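Local coordinates for protein ribonucleoside-diphosphate reductase subunit beta (Bacillus halodurans C-125, PDB 2RCC) that probably serves as the iron-binding small subunit of a class I ribonucleotide reductase, which makes deoxyribonucleotides from ribonucleotides for DNA synthesis, at residues P43-K46 against N47-N51; Q204-V207 against S208-T211. One frame throughout, in Å; residues are numbered along the deposited sequence.

Contact 1: residues P43-K46 against N47-N51; sequences PLYK and NMLAN
The carbonyl oxygen P43 O is gripped twice: N47 N donates to it at 3.0 Å, and a water donates at 3.2 Å. In the conformer of N47 described here that water also donates to N47 OD1, 2.8 Å away, linking the amide to the preceding turn of the helix; as a permanent tie this is doubtful, because the side chain is modelled in a second position as well. Three further i to i+4 bonds continue the ladder, each 2.9 Å long, from M48 N to L44 O, L49 N to Y45 O and A50 N to K46 O.

On the buried side, Y45 and L49 run side by side in the same direction. L49 CB lies over one face of the tyrosine ring, while the methyl CD2 reaches the phenol end, 3.5 Å from Y45 OH. The hydroxyl itself is hydrogen-bonded to Q124 of the second subunit. One step round the helix the L44 and M48 side chains meet at an angle, L44 CD1 approaching M48 CG at 4.2 Å.

M48, a selenomethionine, bends at its end (chi3 86°) and enters the groove between two long helices, touching V114, L115 and Q118 of helix 106-133 and H223 of helix 207-237. L44 rests on Y225 of the latter helix, and Y45 on L111 of the former, whereas Y45, K46 and L49 also pack against the second subunit; helix 41-50 is thus wedged between its own helical bundle and the dimer partner.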
ATOM      1  N   PRO A  43      -7.783  -6.835  13.045  1.00 18.82           N
ATOM      2  CA  PRO A  43      -6.864  -7.913  13.380  1.00 19.60           C
ATOM      3  C   PRO A  43      -5.965  -8.366  12.223  1.00 19.07           C
ATOM      4  O   PRO A  43      -4.796  -8.648  12.448  1.00 19.99           O
ATOM      5  CB  PRO A  43      -7.796  -9.035  13.808  1.00 19.99           C
ATOM      6  CG  PRO A  43      -8.991  -8.386  14.265  1.00 21.08           C
ATOM      7  CD  PRO A  43      -9.156  -7.169  13.486  1.00 20.15           C
ATOM      8  N   LEU A  44      -6.490  -8.443  11.001  1.00 21.30           N
ATOM      9  CA  LEU A  44      -5.660  -8.784   9.840  1.00 18.02           C
ATOM     10  C   LEU A  44      -4.572  -7.725   9.581  1.00 18.27           C
ATOM     11  O   LEU A  44      -3.400  -8.046   9.397  1.00 15.87           O
ATOM     12  CB  LEU A  44      -6.544  -8.990   8.602  1.00 19.43           C
ATOM     13  CG  LEU A  44      -5.842  -9.309   7.286  1.00 23.17           C
ATOM     14  CD1 LEU A  44      -4.875 -10.511   7.398  1.00 17.34           C
ATOM     15  CD2 LEU A  44      -6.918  -9.542   6.268  1.00 19.14           C
ATOM     16  N   TYR A  45      -4.946  -6.451   9.584  1.00 15.36           N
ATOM     17  CA  TYR A  45      -3.972  -5.393   9.468  1.00 14.50           C
ATOM     18  C   TYR A  45      -2.845  -5.528  10.490  1.00 17.29           C
ATOM     19  O   TYR A  45      -1.656  -5.478  10.136  1.00 17.93           O
ATOM     20  CB  TYR A  45      -4.636  -4.001   9.600  1.00 12.66           C
ATOM     21  CG  TYR A  45      -3.656  -2.879   9.806  1.00 15.38           C
ATOM     22  CD1 TYR A  45      -2.974  -2.280   8.739  1.00 16.89           C
ATOM     23  CD2 TYR A  45      -3.355  -2.438  11.072  1.00 18.33           C
ATOM     24  CE1 TYR A  45      -2.070  -1.268   8.959  1.00 15.51           C
ATOM     25  CE2 TYR A  45      -2.445  -1.480  11.276  1.00 17.59           C
ATOM     26  CZ  TYR A  45      -1.812  -0.875  10.231  1.00 13.95           C
ATOM     27  OH  TYR A  45      -0.907   0.124  10.546  1.00 16.43           O
ATOM     28  N   LYS A  46      -3.221  -5.743  11.737  1.00 19.44           N
ATOM     29  CA  LYS A  46      -2.266  -5.876  12.858  1.00 17.33           C
ATOM     30  C   LYS A  46      -1.305  -7.065  12.659  1.00 21.84           C
ATOM     31  O   LYS A  46      -0.118  -6.944  12.958  1.00 19.80           O
ATOM     32  CB  LYS A  46      -3.004  -6.018  14.188  1.00 20.32           C
ATOM     33  CG  LYS A  46      -3.714  -4.767  14.649  1.00 28.11           C
ATOM     34  CD  LYS A  46      -4.605  -5.025  15.866  1.00 24.79           C
ATOM     35  CE  LYS A  46      -5.287  -3.731  16.322  1.00 34.87           C
ATOM     36  NZ  LYS A  46      -6.199  -3.918  17.502  1.00 40.37           N
ATOM     37  N   ASN A  47      -1.821  -8.174  12.129  1.00 18.85           N
ATOM     38  CA  ASN A  47      -0.989  -9.346  11.878  0.50 19.75           C
ATOM     39  C   ASN A  47      -0.029  -9.068  10.724  1.00 21.88           C
ATOM     40  O   ASN A  47       1.136  -9.435  10.802  1.00 24.14           O
ATOM     41  CB  ASN A  47      -1.833 -10.614  11.635  0.50 22.32           C
ATOM     42  CG  ASN A  47      -2.535 -11.121  12.899  0.50 18.21           C
ATOM     43  OD1 ASN A  47      -2.014 -11.046  14.010  0.50 33.74           O
ATOM     44  ND2 ASN A  47      -3.716 -11.696  12.710  0.50 35.38           N
HETATM   45  N   MSE A  48      -0.490  -8.390   9.679  1.00 20.11           N
HETATM   46  CA  MSE A  48       0.389  -8.037   8.568  1.00 24.27           C
HETATM   47  C   MSE A  48       1.535  -7.103   9.021  1.00 25.71           C
HETATM   48  O   MSE A  48       2.694  -7.312   8.648  1.00 20.75           O
HETATM   49  CB  MSE A  48      -0.398  -7.404   7.447  1.00 24.97           C
HETATM   50  CG  MSE A  48      -1.325  -8.358   6.794  1.00 24.99           C
HETATM   51 SE   MSE A  48      -2.354  -7.539   5.358  0.75 28.44          SE
HETATM   52  CE  MSE A  48      -1.153  -7.760   3.963  1.00 31.37           C
ATOM     53  N   LEU A  49       1.193  -6.097   9.831  1.00 24.63           N
ATOM     54  CA  LEU A  49       2.135  -5.105  10.340  1.00 23.13           C
ATOM     55  C   LEU A  49       3.155  -5.751  11.290  1.00 25.13           C
ATOM     56  O   LEU A  49       4.353  -5.398  11.255  1.00 22.60           O
ATOM     57  CB  LEU A  49       1.371  -3.941  11.015  1.00 20.45           C
ATOM     58  CG  LEU A  49       2.187  -2.719  11.453  1.00 28.51           C
ATOM     59  CD1 LEU A  49       2.702  -2.002  10.175  1.00 21.11           C
ATOM     60  CD2 LEU A  49       1.359  -1.799  12.360  1.00 21.52           C
ATOM     61  N   ALA A  50       2.700  -6.685  12.132  1.00 23.25           N
ATOM     62  CA  ALA A  50       3.603  -7.444  13.014  1.00 24.34           C
ATOM     63  C   ALA A  50       4.628  -8.312  12.258  1.00 25.35           C
ATOM     64  O   ALA A  50       5.680  -8.608  12.772  1.00 27.23           O
ATOM     65  CB  ALA A  50       2.792  -8.343  13.993  1.00 24.11           C
ATOM     66  N   ASN A  51       4.272  -8.767  11.065  1.00 24.23           N
ATOM     67  CA  ASN A  51       5.120  -9.576  10.231  1.00 24.82           C
ATOM     68  C   ASN A  51       6.084  -8.797   9.329  1.00 25.59           C
ATOM     69  O   ASN A  51       6.585  -9.382   8.363  1.00 26.83           O
ATOM     70  CB  ASN A  51       4.218 -10.401   9.298  1.00 22.73           C
ATOM     71  CG  ASN A  51       3.549 -11.550   9.989  1.00 27.62           C
ATOM     72  OD1 ASN A  51       3.813 -11.848  11.165  1.00 36.10           O
ATOM     73  ND2 ASN A  51       2.692 -12.250   9.229  1.00 38.97           N
TER
HETATM   74  O   HOH W   1      -3.921  -9.607  15.380  1.00 49.70           O

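Contact 2: residues Q204-V207 against S208-T211; sequences QKMV and STST
The first turn of helix 207-237, with M206 at its N-cap position, follows closely on the Schellman motif that ends helix 191-202, in which Q204 is the C-prime residue. M206 O starts the helical bonding by accepting from S210 N at 3.1 Å. One residue on, V207 O takes two hydrogen bonds from a single residue: T211 N and T211 OG1 each lie 2.9 Å from it, and they arrive from opposite faces of the carbonyl plane. The hydroxyl can fold back in this way because T211 keeps OG1 beside its own backbone N (chi1 -64°), against the preceding turn. A valine in place of T211 would probably leave V207 O with the backbone N-H as its sole donor from this turn and a methyl where the hydroxyl had bonded.

The buried M206, a selenomethionine, curls at its second and third torsions and lies alongside T209, its methyl CE 4.1 Å from T209 OG1. That hydroxyl bonds to D63, whose carboxylate also receives S208 N, so helix 61-66 meets two groups of the new helix start. F78 of helix 72-87 packs against both M206 and T209, and F197 of helix 191-202 adjoins T209. Of the two donors to V207 O, the T211 hydroxyl sits above the carbonyl plane, 35° out of it.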
ATOM      1  N   GLN A 204      19.882 -28.560   4.489  1.00 22.79           N
ATOM      2  CA  GLN A 204      20.871 -27.552   4.864  1.00 24.20           C
ATOM      3  C   GLN A 204      21.556 -26.778   3.723  1.00 23.39           C
ATOM      4  O   GLN A 204      22.638 -26.257   3.919  1.00 23.95           O
ATOM      5  CB  GLN A 204      21.923 -28.198   5.771  1.00 27.78           C
ATOM      6  CG  GLN A 204      21.362 -29.029   6.939  1.00 41.52           C
ATOM      7  CD  GLN A 204      21.094 -28.202   8.170  1.00 54.18           C
ATOM      8  OE1 GLN A 204      22.027 -27.875   8.907  1.00 55.89           O
ATOM      9  NE2 GLN A 204      19.819 -27.896   8.432  1.00 59.35           N
ATOM     10  N   LYS A 205      20.928 -26.689   2.551  1.00 20.46           N
ATOM     11  CA  LYS A 205      21.471 -25.936   1.423  1.00 21.84           C
ATOM     12  C   LYS A 205      20.577 -24.724   1.112  1.00 20.59           C
ATOM     13  O   LYS A 205      19.363 -24.828   1.149  1.00 19.02           O
ATOM     14  CB  LYS A 205      21.579 -26.828   0.180  1.00 23.12           C
ATOM     15  CG  LYS A 205      22.616 -28.001   0.264  1.00 24.59           C
ATOM     16  CD  LYS A 205      24.089 -27.496   0.267  1.00 35.21           C
ATOM     17  CE  LYS A 205      25.166 -28.584  -0.070  1.00 38.88           C
ATOM     18  NZ  LYS A 205      26.601 -28.177   0.303  1.00 33.67           N
HETATM   19  N   MSE A 206      21.173 -23.568   0.849  1.00 18.33           N
HETATM   20  CA  MSE A 206      20.417 -22.386   0.420  1.00 19.46           C
HETATM   21  C   MSE A 206      19.306 -22.001   1.396  1.00 20.16           C
HETATM   22  O   MSE A 206      18.175 -21.692   1.009  1.00 18.29           O
HETATM   23  CB  MSE A 206      19.859 -22.577  -1.008  1.00 19.72           C
HETATM   24  CG  MSE A 206      20.908 -23.059  -2.046  1.00 20.67           C
HETATM   25 SE   MSE A 206      22.571 -22.021  -2.035  0.75 13.57          SE
HETATM   26  CE  MSE A 206      21.801 -20.486  -2.936  1.00 14.10           C
ATOM     27  N   VAL A 207      19.680 -21.987   2.668  1.00 17.91           N
ATOM     28  CA  VAL A 207      18.750 -21.764   3.763  1.00 20.48           C
ATOM     29  C   VAL A 207      18.269 -20.298   3.863  1.00 19.15           C
ATOM     30  O   VAL A 207      17.096 -20.047   4.186  1.00 20.15           O
ATOM     31  CB  VAL A 207      19.379 -22.229   5.103  1.00 20.98           C
ATOM     32  CG1 VAL A 207      18.458 -21.888   6.280  1.00 21.27           C
ATOM     33  CG2 VAL A 207      19.680 -23.742   5.065  1.00 20.60           C
ATOM     34  N   SER A 208      19.157 -19.337   3.608  1.00 17.75           N
ATOM     35  CA  SER A 208      18.751 -17.917   3.597  1.00 18.41           C
ATOM     36  C   SER A 208      17.724 -17.619   2.506  1.00 17.45           C
ATOM     37  O   SER A 208      16.762 -16.891   2.733  1.00 17.94           O
ATOM     38  CB  SER A 208      19.952 -17.005   3.477  1.00 18.87           C
ATOM     39  OG  SER A 208      20.705 -17.090   4.657  1.00 24.80           O
ATOM     40  N   THR A 209      17.914 -18.206   1.326  1.00 18.26           N
ATOM     41  CA  THR A 209      16.940 -18.087   0.235  1.00 18.12           C
ATOM     42  C   THR A 209      15.589 -18.669   0.648  1.00 19.02           C
ATOM     43  O   THR A 209      14.569 -18.043   0.481  1.00 16.62           O
ATOM     44  CB  THR A 209      17.431 -18.814  -1.024  1.00 18.80           C
ATOM     45  OG1 THR A 209      18.663 -18.239  -1.476  1.00 16.59           O
ATOM     46  CG2 THR A 209      16.343 -18.778  -2.130  1.00 12.56           C
ATOM     47  N   SER A 210      15.607 -19.879   1.209  1.00 20.88           N
ATOM     48  CA  SER A 210      14.419 -20.542   1.711  1.00 20.80           C
ATOM     49  C   SER A 210      13.655 -19.745   2.800  1.00 21.76           C
ATOM     50  O   SER A 210      12.414 -19.755   2.851  1.00 20.27           O
ATOM     51  CB  SER A 210      14.833 -21.908   2.254  1.00 23.50           C
ATOM     52  OG  SER A 210      13.723 -22.561   2.787  1.00 25.44           O
ATOM     53  N   THR A 211      14.412 -19.095   3.669  1.00 19.90           N
ATOM     54  CA  THR A 211      13.883 -18.210   4.688  1.00 22.70           C
ATOM     55  C   THR A 211      13.095 -17.048   4.068  1.00 20.36           C
ATOM     56  O   THR A 211      11.964 -16.784   4.487  1.00 19.10           O
ATOM     57  CB  THR A 211      14.996 -17.585   5.545  1.00 22.63           C
ATOM     58  OG1 THR A 211      15.697 -18.607   6.283  1.00 21.60           O
ATOM     59  CG2 THR A 211      14.404 -16.554   6.486  1.00 23.56           C
TER

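Overall arrangement
Contact 1 is a stretch of helix 41-50 and contact 2 the start of helix 207-237; both are local, and they lie about 10 Å apart at their nearest atoms and 25 Å between centres. They are joined through helix 207-237 of the ferritin-like bundle: contact 2 forms its first turn, while contact 1 packs on it farther along. Each approaches the presumed diiron and radical centre from a different part of the fold. In contact 1 the side chain of M48 comes to about 4 Å from that of H223, a likely iron ligand, and to about 8 Å from that of E119, another. In contact 2 the T209 side chain is about 7 Å from that of Y126, probably the active-site tyrosine. Of the two, contact 1 alone touches the second subunit.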